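Pentafunctional AROM polypeptide (PDB 5SWV) catalyses steps of the shikimate pathway, this fragment holding the dehydroquinate dehydratase and shikimate dehydrogenase regions. Local coordinates at residues I80-I83 with S84-G87; N91-E94 with E95-K98; M101-A104 with M105-C109; S120-I123 with N124-Q128. All coordinates share one frame; numbering follows the deposited sequence.

All four contacts lie in the type I dehydroquinase barrel. They follow one another along the chain. Interaction 1 is the turn after strand 76-79. Interactions 2 and 3 are the start and end of helix 94-106, with centres about 16 Å apart. Interaction 4 is the next helix, 120-128. Interaction 1 meets interaction 3 where I80 CD1 lies 4.0 Å from M101 CG. Interactions 2 and 4 are joined by a probable hydrogen bond of 2.6 Å between E94 OE1 and T122 OG1. L126 packs against M101, L102 and M105 and so ties interaction 4 to interaction 3. G86 of interaction 1 lies about 4 Å from a bound triethylene glycol, probably from the crystallisation liquor.

Interaction 1: I80-I83 with S84-G87; sequences IRTI and SQGG
This is a tight local turn in the loop that leaves strand 76-79 and leads to helix 94-106. R81, T82 and I83 meet Q85, G86 and G87, mostly through the backbone. T82 O is the hub. G87 N donates to T82 O at 2.7 Å. Q85 N adds a second, weak bond to the same oxygen. I83 O takes the N-H of G86, with G86 N at 3.2 Å. I83 and S84, then S84 and Q85, have the backbone angles of two overlapping type I turns. G86 then turns to a positive phi of 99° and brings G87 back to T82. The alpha C-H of I83 points at G87 O.

The side chain of R81 runs along this turn. With CG trans to the backbone N (chi1 -178°), the chain lies against G87, and R81 CG is 3.4 Å from G87 N. R81 CD reaches the carbonyl of Q85, 3.5 Å from Q85 O. The guanidinium and the amide of Q85 stand 76° apart, so they do not stack. The guanidinium makes salt bridges to D113 and E115. T82 and Q85 lie side by side, with T82 OG1 3.5 Å from Q85 CG. T82 OG1 also bonds to E115, and Q85 OE1 takes the N-H of H140. The turn thus links three successive strands at their C-terminal ends. In a TIM barrel, this is the end that carries the active site.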
ATOM      1  N   ILE A  80     -10.907 -13.939 -15.124  1.00 34.27           N
ATOM      2  CA  ILE A  80     -10.904 -14.705 -16.360  1.00 34.95           C
ATOM      3  C   ILE A  80     -11.774 -13.972 -17.353  1.00 34.09           C
ATOM      4  O   ILE A  80     -13.001 -13.976 -17.227  1.00 33.71           O
ATOM      5  CB  ILE A  80     -11.507 -16.104 -16.185  1.00 36.28           C
ATOM      6  CG1 ILE A  80     -10.705 -16.925 -15.189  1.00 36.65           C
ATOM      7  CG2 ILE A  80     -11.560 -16.820 -17.537  1.00 37.37           C
ATOM      8  CD1 ILE A  80     -11.405 -18.226 -14.837  1.00 37.58           C
ATOM      9  N   ARG A  81     -11.113 -13.360 -18.330  1.00 34.01           N
ATOM     10  CA  ARG A  81     -11.734 -12.563 -19.387  1.00 33.26           C
ATOM     11  C   ARG A  81     -11.698 -13.381 -20.669  1.00 32.17           C
ATOM     12  O   ARG A  81     -10.636 -13.854 -21.087  1.00 31.45           O
ATOM     13  CB  ARG A  81     -10.943 -11.277 -19.568  1.00 34.04           C
ATOM     14  CG  ARG A  81     -11.497 -10.315 -20.606  1.00 34.98           C
ATOM     15  CD  ARG A  81     -12.802  -9.660 -20.196  1.00 35.71           C
ATOM     16  NE  ARG A  81     -12.688  -8.925 -18.935  1.00 36.50           N
ATOM     17  CZ  ARG A  81     -13.358  -9.178 -17.806  1.00 36.85           C
ATOM     18  NH1 ARG A  81     -14.262 -10.151 -17.723  1.00 37.24           N
ATOM     19  NH2 ARG A  81     -13.138  -8.409 -16.740  1.00 37.15           N
ATOM     20  N   THR A  82     -12.866 -13.542 -21.280  1.00 31.71           N
ATOM     21  CA  THR A  82     -13.059 -14.403 -22.451  1.00 31.14           C
ATOM     22  C   THR A  82     -12.854 -13.649 -23.749  1.00 31.43           C
ATOM     23  O   THR A  82     -12.774 -12.418 -23.765  1.00 31.73           O
ATOM     24  CB  THR A  82     -14.481 -14.994 -22.494  1.00 30.93           C
ATOM     25  OG1 THR A  82     -15.446 -13.949 -22.652  1.00 30.13           O
ATOM     26  CG2 THR A  82     -14.795 -15.747 -21.237  1.00 31.28           C
ATOM     27  N   ILE A  83     -12.827 -14.391 -24.848  1.00 31.68           N
ATOM     28  CA  ILE A  83     -12.524 -13.826 -26.152  1.00 31.68           C
ATOM     29  C   ILE A  83     -13.525 -12.788 -26.625  1.00 31.53           C
ATOM     30  O   ILE A  83     -13.135 -11.757 -27.141  1.00 32.12           O
ATOM     31  CB  ILE A  83     -12.281 -14.943 -27.192  1.00 31.94           C
ATOM     32  CG1 ILE A  83     -10.961 -15.646 -26.851  1.00 31.83           C
ATOM     33  CG2 ILE A  83     -12.221 -14.397 -28.621  1.00 32.05           C
ATOM     34  CD1 ILE A  83     -10.867 -17.057 -27.348  1.00 32.38           C
ATOM     35  N   SER A  84     -14.805 -13.011 -26.408  1.00 31.64           N
ATOM     36  CA  SER A  84     -15.794 -12.095 -26.947  1.00 32.00           C
ATOM     37  C   SER A  84     -16.001 -10.923 -26.029  1.00 32.29           C
ATOM     38  O   SER A  84     -16.700  -9.977 -26.400  1.00 33.23           O
ATOM     39  CB  SER A  84     -17.116 -12.798 -27.200  1.00 32.11           C
ATOM     40  OG  SER A  84     -17.609 -13.335 -26.005  1.00 32.03           O
ATOM     41  N   GLN A  85     -15.412 -10.979 -24.837  1.00 32.02           N
ATOM     42  CA  GLN A  85     -15.330  -9.810 -23.959  1.00 31.72           C
ATOM     43  C   GLN A  85     -13.980  -9.082 -24.025  1.00 31.48           C
ATOM     44  O   GLN A  85     -13.731  -8.185 -23.218  1.00 31.84           O
ATOM     45  CB  GLN A  85     -15.619 -10.250 -22.535  1.00 31.74           C
ATOM     46  CG  GLN A  85     -16.994 -10.861 -22.379  1.00 31.99           C
ATOM     47  CD  GLN A  85     -18.061  -9.825 -22.158  1.00 32.38           C
ATOM     48  OE1 GLN A  85     -17.944  -8.984 -21.270  1.00 33.57           O
ATOM     49  NE2 GLN A  85     -19.114  -9.878 -22.955  1.00 32.60           N
ATOM     50  N   GLY A  86     -13.118  -9.452 -24.976  1.00 31.55           N
ATOM     51  CA  GLY A  86     -11.810  -8.805 -25.170  1.00 31.76           C
ATOM     52  C   GLY A  86     -10.588  -9.494 -24.577  1.00 31.93           C
ATOM     53  O   GLY A  86      -9.480  -8.994 -24.698  1.00 32.14           O
ATOM     54  N   GLY A  87     -10.781 -10.634 -23.932  1.00 32.21           N
ATOM     55  CA  GLY A  87      -9.678 -11.415 -23.383  1.00 32.59           C
ATOM     56  C   GLY A  87      -9.328 -12.597 -24.260  1.00 33.03           C
ATOM     57  O   GLY A  87      -9.638 -12.599 -25.439  1.00 33.50           O
TER

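Interaction 2: N91-E94 with E95-K98; sequences NDKE and EEAK
E94, K93 and E95 carry this contact at the start of helix 94-106. E94 is the first residue of the helix. E94 O accepts K98 N at 2.8 Å. A chi1 of 177° swings the E94 CG clear of the backbone N, and the extended chain carries the carboxylate out to the neighbouring helix. There E94 OE1 bonds to T122 of helix 120-128 and to S119 just before it. A water also reaches this oxygen, by a weak bond, and the water donates to E95 OE2 at 2.6 Å. The two carboxylates lie obliquely, their planes 52° apart. E94 OE1 and E95 OE2 are 3.9 Å apart, and the shared water probably eases the repulsion. E95 bends forward along the helix, and E95 OE1 makes a salt bridge with K98 NZ at 3.3 Å.

K93 holds the N-cap position. K93 O accepts A97 N at 3.2 Å. The side chains of K93 and E96 lie askew, and E96 OE1 rests 3.3 Å from K93 CB. K93 NZ stays 4.9 Å from E96 OE1, too far for a salt bridge. Three successive acidic side chains, E94 to E96, thus sit in the first turn. Their charges probably suit the positive end of the helix dipole. This is the usual character of a helix N-terminus, here on an outer helix of a TIM barrel.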
ATOM      1  N   ASN A  91     -14.727 -18.967 -24.861  1.00 37.84           N
ATOM      2  CA  ASN A  91     -16.101 -18.863 -24.371  1.00 39.31           C
ATOM      3  C   ASN A  91     -16.793 -20.197 -24.175  1.00 40.29           C
ATOM      4  O   ASN A  91     -17.719 -20.276 -23.374  1.00 40.75           O
ATOM      5  CB  ASN A  91     -16.963 -18.016 -25.315  1.00 39.53           C
ATOM      6  CG  ASN A  91     -16.581 -16.557 -25.288  1.00 39.76           C
ATOM      7  OD1 ASN A  91     -16.796 -15.866 -24.296  1.00 39.43           O
ATOM      8  ND2 ASN A  91     -16.013 -16.078 -26.382  1.00 40.58           N
ATOM      9  N   ASP A  92     -16.383 -21.228 -24.916  1.00 41.29           N
ATOM     10  CA  ASP A  92     -17.094 -22.504 -24.842  1.00 43.30           C
ATOM     11  C   ASP A  92     -16.775 -23.284 -23.566  1.00 43.08           C
ATOM     12  O   ASP A  92     -17.505 -24.199 -23.243  1.00 43.03           O
ATOM     13  CB  ASP A  92     -16.964 -23.375 -26.121  1.00 45.30           C
ATOM     14  CG  ASP A  92     -15.520 -23.525 -26.627  1.00 48.23           C
ATOM     15  OD1 ASP A  92     -14.584 -23.645 -25.816  1.00 51.27           O
ATOM     16  OD2 ASP A  92     -15.310 -23.527 -27.865  1.00 50.58           O
ATOM     17  N   LYS A  93     -15.736 -22.880 -22.829  1.00 42.63           N
ATOM     18  CA  LYS A  93     -15.192 -23.656 -21.717  1.00 42.45           C
ATOM     19  C   LYS A  93     -15.614 -23.133 -20.343  1.00 40.97           C
ATOM     20  O   LYS A  93     -14.788 -22.798 -19.495  1.00 39.90           O
ATOM     21  CB  LYS A  93     -13.680 -23.707 -21.859  1.00 44.00           C
ATOM     22  CG  LYS A  93     -13.271 -24.739 -22.881  1.00 46.41           C
ATOM     23  CD  LYS A  93     -11.773 -24.723 -23.140  1.00 48.72           C
ATOM     24  CE  LYS A  93     -11.214 -26.138 -23.293  1.00 51.14           C
ATOM     25  NZ  LYS A  93     -11.998 -27.002 -24.232  1.00 52.45           N
ATOM     26  N   GLU A  94     -16.924 -23.094 -20.135  1.00 39.93           N
ATOM     27  CA  GLU A  94     -17.508 -22.548 -18.920  1.00 38.62           C
ATOM     28  C   GLU A  94     -17.201 -23.391 -17.702  1.00 38.17           C
ATOM     29  O   GLU A  94     -16.920 -22.843 -16.632  1.00 38.04           O
ATOM     30  CB  GLU A  94     -19.018 -22.418 -19.077  1.00 38.76           C
ATOM     31  CG  GLU A  94     -19.736 -21.915 -17.839  1.00 38.75           C
ATOM     32  CD  GLU A  94     -21.207 -21.706 -18.088  1.00 39.17           C
ATOM     33  OE1 GLU A  94     -22.017 -22.460 -17.527  1.00 40.24           O
ATOM     34  OE2 GLU A  94     -21.559 -20.795 -18.850  1.00 38.92           O
ATOM     35  N   GLU A  95     -17.270 -24.712 -17.845  1.00 37.78           N
ATOM     36  CA  GLU A  95     -17.024 -25.593 -16.705  1.00 37.72           C
ATOM     37  C   GLU A  95     -15.608 -25.379 -16.152  1.00 36.77           C
ATOM     38  O   GLU A  95     -15.404 -25.361 -14.934  1.00 35.97           O
ATOM     39  CB  GLU A  95     -17.291 -27.062 -17.069  1.00 38.35           C
ATOM     40  CG  GLU A  95     -18.750 -27.369 -17.413  1.00 39.84           C
ATOM     41  CD  GLU A  95     -19.766 -26.823 -16.391  1.00 41.16           C
ATOM     42  OE1 GLU A  95     -19.716 -27.227 -15.202  1.00 41.70           O
ATOM     43  OE2 GLU A  95     -20.623 -25.981 -16.770  1.00 41.57           O
ATOM     44  N   GLU A  96     -14.653 -25.154 -17.046  1.00 35.84           N
ATOM     45  CA  GLU A  96     -13.264 -24.966 -16.649  1.00 36.23           C
ATOM     46  C   GLU A  96     -13.049 -23.599 -15.968  1.00 35.58           C
ATOM     47  O   GLU A  96     -12.269 -23.470 -15.018  1.00 34.75           O
ATOM     48  CB  GLU A  96     -12.331 -25.148 -17.851  1.00 36.76           C
ATOM     49  CG  GLU A  96     -12.215 -26.582 -18.371  1.00 37.64           C
ATOM     50  CD  GLU A  96     -13.374 -27.086 -19.258  1.00 38.91           C
ATOM     51  OE1 GLU A  96     -14.141 -26.294 -19.883  1.00 38.70           O
ATOM     52  OE2 GLU A  96     -13.508 -28.331 -19.343  1.00 40.15           O
ATOM     53  N   ALA A  97     -13.762 -22.590 -16.447  1.00 35.20           N
ATOM     54  CA  ALA A  97     -13.776 -21.285 -15.800  1.00 35.17           C
ATOM     55  C   ALA A  97     -14.381 -21.361 -14.408  1.00 35.68           C
ATOM     56  O   ALA A  97     -13.817 -20.836 -13.447  1.00 35.36           O
ATOM     57  CB  ALA A  97     -14.554 -20.301 -16.643  1.00 35.12           C
ATOM     58  N   LYS A  98     -15.532 -22.021 -14.306  1.00 36.72           N
ATOM     59  CA  LYS A  98     -16.226 -22.190 -13.015  1.00 37.02           C
ATOM     60  C   LYS A  98     -15.341 -22.873 -11.993  1.00 36.12           C
ATOM     61  O   LYS A  98     -15.207 -22.389 -10.870  1.00 35.28           O
ATOM     62  CB  LYS A  98     -17.497 -22.997 -13.205  1.00 37.99           C
ATOM     63  CG  LYS A  98     -18.210 -23.393 -11.926  1.00 38.82           C
ATOM     64  CD  LYS A  98     -19.645 -23.814 -12.215  1.00 40.09           C
ATOM     65  CE  LYS A  98     -19.749 -25.113 -13.007  1.00 40.72           C
ATOM     66  NZ  LYS A  98     -19.638 -26.270 -12.088  1.00 41.27           N
TER
HETATM   67  O   HOH W   1     -21.545 -24.903 -18.894  1.00 42.48           O

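Interaction 3: M101-A104 with M105-C109; sequences MLSA and MRYGC
Y107 lays one face of its ring over the backbone of A104 and S103. A104 CA makes a CH-pi contact, 3.9 Å from the ring centroid of Y107 and 24° off the ring normal. S103 O approaches the same face, towards the rim. The ring folds back because CG sits between the backbone N and the carbonyl carbon (chi1 50°). R106 also doubles back, bent at chi3. One face of its guanidinium covers S103 CA, and R106 NH2 comes 3.7 Å from S103 CB. A water lies in the guanidinium plane, at the edge, and accepts from R106 NE at 2.8 Å. The same water bonds weakly to L102 O. L102 and M105 are set at an angle to each other and touch at their ends, with L102 CD2 3.7 Å from M105 CE. C109 points back at the helix, and C109 SG is 3.9 Å from A104 CB.

The backbone ends in a Schellman motif with G108 as the C-prime residue. C109 N donates to A104 O at 3.1 Å. G108 N donates to M105 O at 3.1 Å. The chain then enters strand 111-115. Y107 packs on V61, A62 and I65 of helix 58-69. A104, Y107 and C109 cover F78 of strand 76-79. M101 and M105 lie on V112 of strand 111-115.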
ATOM      1  N   MET A 101     -12.704 -20.389 -10.874  1.00 33.51           N
ATOM      2  CA  MET A 101     -13.211 -19.323 -10.018  1.00 33.43           C
ATOM      3  C   MET A 101     -13.556 -19.840  -8.620  1.00 32.90           C
ATOM      4  O   MET A 101     -13.295 -19.171  -7.627  1.00 31.95           O
ATOM      5  CB  MET A 101     -14.406 -18.609 -10.681  1.00 34.06           C
ATOM      6  CG  MET A 101     -14.003 -17.756 -11.881  1.00 34.05           C
ATOM      7  SD  MET A 101     -15.368 -16.900 -12.699  1.00 34.98           S
ATOM      8  CE  MET A 101     -16.088 -18.177 -13.718  1.00 35.00           C
ATOM      9  N   LEU A 102     -14.121 -21.040  -8.547  1.00 33.42           N
ATOM     10  CA  LEU A 102     -14.380 -21.692  -7.263  1.00 33.53           C
ATOM     11  C   LEU A 102     -13.116 -21.880  -6.452  1.00 34.48           C
ATOM     12  O   LEU A 102     -13.099 -21.664  -5.239  1.00 34.50           O
ATOM     13  CB  LEU A 102     -15.025 -23.050  -7.478  1.00 33.65           C
ATOM     14  CG  LEU A 102     -16.492 -23.023  -7.903  1.00 34.03           C
ATOM     15  CD1 LEU A 102     -16.987 -24.421  -8.271  1.00 34.01           C
ATOM     16  CD2 LEU A 102     -17.376 -22.400  -6.831  1.00 34.23           C
ATOM     17  N   SER A 103     -12.060 -22.305  -7.129  1.00 35.59           N
ATOM     18  CA  SER A 103     -10.763 -22.483  -6.485  1.00 36.75           C
ATOM     19  C   SER A 103     -10.214 -21.174  -5.895  1.00 37.37           C
ATOM     20  O   SER A 103      -9.669 -21.155  -4.776  1.00 37.67           O
ATOM     21  CB  SER A 103      -9.776 -23.083  -7.478  1.00 36.99           C
ATOM     22  OG  SER A 103      -8.459 -22.851  -7.058  1.00 37.81           O
ATOM     23  N   ALA A 104     -10.378 -20.092  -6.649  1.00 37.35           N
ATOM     24  CA  ALA A 104      -9.925 -18.776  -6.239  1.00 37.64           C
ATOM     25  C   ALA A 104     -10.596 -18.289  -4.967  1.00 38.12           C
ATOM     26  O   ALA A 104      -9.970 -17.611  -4.139  1.00 37.60           O
ATOM     27  CB  ALA A 104     -10.163 -17.778  -7.354  1.00 37.75           C
ATOM     28  N   MET A 105     -11.870 -18.621  -4.825  1.00 38.81           N
ATOM     29  CA  MET A 105     -12.629 -18.249  -3.640  1.00 39.90           C
ATOM     30  C   MET A 105     -12.179 -19.122  -2.467  1.00 40.29           C
ATOM     31  O   MET A 105     -12.058 -18.637  -1.343  1.00 38.61           O
ATOM     32  CB  MET A 105     -14.144 -18.329  -3.913  1.00 40.81           C
ATOM     33  CG  MET A 105     -14.573 -17.313  -4.977  1.00 41.78           C
ATOM     34  SD  MET A 105     -16.255 -17.289  -5.649  1.00 44.16           S
ATOM     35  CE  MET A 105     -16.768 -18.992  -5.527  1.00 44.15           C
ATOM     36  N   ARG A 106     -11.882 -20.389  -2.739  1.00 41.64           N
ATOM     37  CA  ARG A 106     -11.347 -21.271  -1.706  1.00 43.24           C
ATOM     38  C   ARG A 106     -10.028 -20.767  -1.118  1.00 43.29           C
ATOM     39  O   ARG A 106      -9.834 -20.904   0.080  1.00 42.64           O
ATOM     40  CB  ARG A 106     -11.206 -22.728  -2.187  1.00 44.90           C
ATOM     41  CG  ARG A 106     -12.387 -23.611  -1.809  1.00 46.52           C
ATOM     42  CD  ARG A 106     -12.205 -25.044  -2.280  1.00 47.94           C
ATOM     43  NE  ARG A 106     -12.392 -25.152  -3.735  1.00 49.98           N
ATOM     44  CZ  ARG A 106     -11.534 -25.695  -4.614  1.00 50.86           C
ATOM     45  NH1 ARG A 106     -10.370 -26.232  -4.233  1.00 50.02           N
ATOM     46  NH2 ARG A 106     -11.858 -25.708  -5.915  1.00 51.91           N
ATOM     47  N   TYR A 107      -9.123 -20.190  -1.919  1.00 43.68           N
ATOM     48  CA  TYR A 107      -7.885 -19.623  -1.326  1.00 44.04           C
ATOM     49  C   TYR A 107      -7.936 -18.106  -1.066  1.00 42.86           C
ATOM     50  O   TYR A 107      -6.903 -17.452  -0.998  1.00 42.50           O
ATOM     51  CB  TYR A 107      -6.575 -20.086  -2.031  1.00 45.56           C
ATOM     52  CG  TYR A 107      -6.494 -19.985  -3.540  1.00 47.19           C
ATOM     53  CD1 TYR A 107      -6.464 -18.735  -4.191  1.00 47.57           C
ATOM     54  CD2 TYR A 107      -6.400 -21.138  -4.334  1.00 47.88           C
ATOM     55  CE1 TYR A 107      -6.374 -18.647  -5.588  1.00 46.98           C
ATOM     56  CE2 TYR A 107      -6.309 -21.046  -5.731  1.00 48.13           C
ATOM     57  CZ  TYR A 107      -6.301 -19.801  -6.351  1.00 46.32           C
ATOM     58  OH  TYR A 107      -6.222 -19.720  -7.712  1.00 44.90           O
ATOM     59  N   GLY A 108      -9.139 -17.561  -0.877  1.00 42.70           N
ATOM     60  CA  GLY A 108      -9.321 -16.202  -0.344  1.00 42.43           C
ATOM     61  C   GLY A 108      -8.912 -15.020  -1.219  1.00 42.68           C
ATOM     62  O   GLY A 108      -8.349 -14.045  -0.706  1.00 43.08           O
ATOM     63  N   CYS A 109      -9.186 -15.095  -2.525  1.00 41.91           N
ATOM     64  CA  CYS A 109      -9.102 -13.920  -3.385  1.00 41.21           C
ATOM     65  C   CYS A 109     -10.142 -12.928  -2.893  1.00 40.16           C
ATOM     66  O   CYS A 109     -11.246 -13.327  -2.507  1.00 39.75           O
ATOM     67  CB  CYS A 109      -9.346 -14.260  -4.860  1.00 41.93           C
ATOM     68  SG  CYS A 109      -7.927 -15.043  -5.671  1.00 44.18           S
TER
HETATM   69  O   HOH W   2     -14.987 -24.347  -4.237  1.00 35.37           O

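Interaction 4: S120-I123 with N124-Q128; sequences SETI and NILYQ
E121 O is gripped twice. I125 N donates to E121 O at 3.0 Å. A water donates to E121 O at 2.8 Å. The same water accepts weakly from the side-chain amide of N124. The oxygen thus serves both the helix backbone and the solvent side. N124 OD1 has its own partner one turn on. Q128 NE2 donates to N124 OD1 at 3.2 Å, and this oxygen lies close to the Q128 amide plane.

The side chains of E121 and I125 run side by side, with E121 CG 4.1 Å from I125 CD1. T122 and L126 do the same on the buried flank. T122 carries CG2 on the side opposite its backbone N (chi1 -74°, measured to OG1), and T122 CG2 meets L126 CD1 at 3.9 Å. T122 OG1 is taken up by E94. The backbone ladder continues with L126 N to T122 O at 3.0 Å and Y127 N to I123 O at 2.8 Å. S119 OG, just before the helix, accepts T122 N. I123 and L126 pack on V114 of strand 111-115. These are i to i+4 contacts of an amphipathic helix, the helical part of a beta-alpha-beta unit in a TIM barrel.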
ATOM      1  N   SER A 120     -26.586 -18.681 -15.976  1.00 34.55           N
ATOM      2  CA  SER A 120     -27.122 -18.273 -14.696  1.00 35.11           C
ATOM      3  C   SER A 120     -26.938 -19.393 -13.682  1.00 36.15           C
ATOM      4  O   SER A 120     -26.796 -19.132 -12.488  1.00 37.31           O
ATOM      5  CB  SER A 120     -28.595 -17.900 -14.837  1.00 35.52           C
ATOM      6  OG  SER A 120     -29.332 -18.957 -15.430  1.00 36.17           O
ATOM      7  N   GLU A 121     -26.927 -20.635 -14.156  1.00 36.81           N
ATOM      8  CA  GLU A 121     -26.589 -21.769 -13.314  1.00 37.59           C
ATOM      9  C   GLU A 121     -25.194 -21.601 -12.728  1.00 36.38           C
ATOM     10  O   GLU A 121     -25.011 -21.737 -11.516  1.00 37.01           O
ATOM     11  CB  GLU A 121     -26.692 -23.109 -14.079  1.00 39.26           C
ATOM     12  CG  GLU A 121     -26.645 -24.345 -13.159  1.00 40.55           C
ATOM     13  CD  GLU A 121     -26.507 -25.671 -13.892  1.00 41.19           C
ATOM     14  OE1 GLU A 121     -26.211 -26.687 -13.228  1.00 40.44           O
ATOM     15  OE2 GLU A 121     -26.679 -25.699 -15.128  1.00 43.00           O
ATOM     16  N   THR A 122     -24.221 -21.298 -13.584  1.00 35.10           N
ATOM     17  CA  THR A 122     -22.832 -21.160 -13.150  1.00 34.12           C
ATOM     18  C   THR A 122     -22.670 -19.955 -12.239  1.00 34.00           C
ATOM     19  O   THR A 122     -21.996 -20.046 -11.219  1.00 34.35           O
ATOM     20  CB  THR A 122     -21.867 -21.093 -14.349  1.00 33.44           C
ATOM     21  OG1 THR A 122     -21.749 -22.400 -14.917  1.00 33.12           O
ATOM     22  CG2 THR A 122     -20.478 -20.617 -13.940  1.00 33.26           C
ATOM     23  N   ILE A 123     -23.307 -18.848 -12.589  1.00 33.77           N
ATOM     24  CA  ILE A 123     -23.198 -17.631 -11.801  1.00 34.15           C
ATOM     25  C   ILE A 123     -23.693 -17.864 -10.383  1.00 34.45           C
ATOM     26  O   ILE A 123     -23.042 -17.462  -9.415  1.00 34.19           O
ATOM     27  CB  ILE A 123     -23.988 -16.468 -12.435  1.00 34.43           C
ATOM     28  CG1 ILE A 123     -23.323 -16.027 -13.732  1.00 34.05           C
ATOM     29  CG2 ILE A 123     -24.042 -15.273 -11.493  1.00 34.46           C
ATOM     30  CD1 ILE A 123     -24.205 -15.138 -14.566  1.00 34.40           C
ATOM     31  N   ASN A 124     -24.846 -18.516 -10.278  1.00 35.13           N
ATOM     32  CA  ASN A 124     -25.438 -18.876  -8.991  1.00 35.54           C
ATOM     33  C   ASN A 124     -24.551 -19.806  -8.157  1.00 36.16           C
ATOM     34  O   ASN A 124     -24.303 -19.552  -6.976  1.00 36.51           O
ATOM     35  CB  ASN A 124     -26.789 -19.541  -9.234  1.00 36.15           C
ATOM     36  CG  ASN A 124     -27.604 -19.713  -7.969  1.00 36.07           C
ATOM     37  OD1 ASN A 124     -27.646 -18.844  -7.103  1.00 36.57           O
ATOM     38  ND2 ASN A 124     -28.287 -20.817  -7.885  1.00 35.72           N
ATOM     39  N   ILE A 125     -24.063 -20.879  -8.771  1.00 36.06           N
ATOM     40  CA  ILE A 125     -23.125 -21.764  -8.090  1.00 35.90           C
ATOM     41  C   ILE A 125     -21.919 -20.988  -7.543  1.00 36.30           C
ATOM     42  O   ILE A 125     -21.484 -21.235  -6.423  1.00 36.17           O
ATOM     43  CB  ILE A 125     -22.655 -22.881  -9.018  1.00 35.71           C
ATOM     44  CG1 ILE A 125     -23.797 -23.868  -9.246  1.00 36.14           C
ATOM     45  CG2 ILE A 125     -21.447 -23.612  -8.442  1.00 35.53           C
ATOM     46  CD1 ILE A 125     -23.609 -24.747 -10.472  1.00 36.37           C
ATOM     47  N   LEU A 126     -21.375 -20.063  -8.329  1.00 36.80           N
ATOM     48  CA  LEU A 126     -20.257 -19.249  -7.861  1.00 37.32           C
ATOM     49  C   LEU A 126     -20.709 -18.338  -6.740  1.00 37.92           C
ATOM     50  O   LEU A 126     -19.986 -18.155  -5.772  1.00 38.43           O
ATOM     51  CB  LEU A 126     -19.649 -18.416  -8.984  1.00 37.48           C
ATOM     52  CG  LEU A 126     -18.982 -19.189 -10.133  1.00 38.01           C
ATOM     53  CD1 LEU A 126     -18.758 -18.284 -11.349  1.00 37.58           C
ATOM     54  CD2 LEU A 126     -17.678 -19.840  -9.686  1.00 37.87           C
ATOM     55  N   TYR A 127     -21.902 -17.764  -6.870  1.00 38.80           N
ATOM     56  CA  TYR A 127     -22.480 -16.932  -5.802  1.00 39.24           C
ATOM     57  C   TYR A 127     -22.660 -17.736  -4.508  1.00 39.07           C
ATOM     58  O   TYR A 127     -22.208 -17.310  -3.450  1.00 39.06           O
ATOM     59  CB  TYR A 127     -23.811 -16.313  -6.256  1.00 40.04           C
ATOM     60  CG  TYR A 127     -24.554 -15.589  -5.164  1.00 40.90           C
ATOM     61  CD1 TYR A 127     -24.163 -14.320  -4.760  1.00 41.02           C
ATOM     62  CD2 TYR A 127     -25.649 -16.178  -4.527  1.00 41.85           C
ATOM     63  CE1 TYR A 127     -24.839 -13.654  -3.756  1.00 41.49           C
ATOM     64  CE2 TYR A 127     -26.331 -15.514  -3.520  1.00 42.01           C
ATOM     65  CZ  TYR A 127     -25.914 -14.256  -3.144  1.00 42.07           C
ATOM     66  OH  TYR A 127     -26.566 -13.588  -2.148  1.00 43.73           O
ATOM     67  N   GLN A 128     -23.273 -18.915  -4.605  1.00 39.02           N
ATOM     68  CA  GLN A 128     -23.466 -19.777  -3.432  1.00 38.81           C
ATOM     69  C   GLN A 128     -22.147 -20.104  -2.701  1.00 38.27           C
ATOM     70  O   GLN A 128     -22.160 -20.263  -1.498  1.00 37.80           O
ATOM     71  CB  GLN A 128     -24.224 -21.071  -3.790  1.00 39.16           C
ATOM     72  CG  GLN A 128     -25.661 -20.895  -4.301  1.00 40.08           C
ATOM     73  CD  GLN A 128     -26.586 -20.102  -3.366  1.00 40.58           C
ATOM     74  OE1 GLN A 128     -26.459 -20.152  -2.150  1.00 40.87           O
ATOM     75  NE2 GLN A 128     -27.529 -19.374  -3.947  1.00 40.76           N
TER
HETATM   76  O   HOH W   3     -27.143 -23.025 -10.132  1.00 35.64           O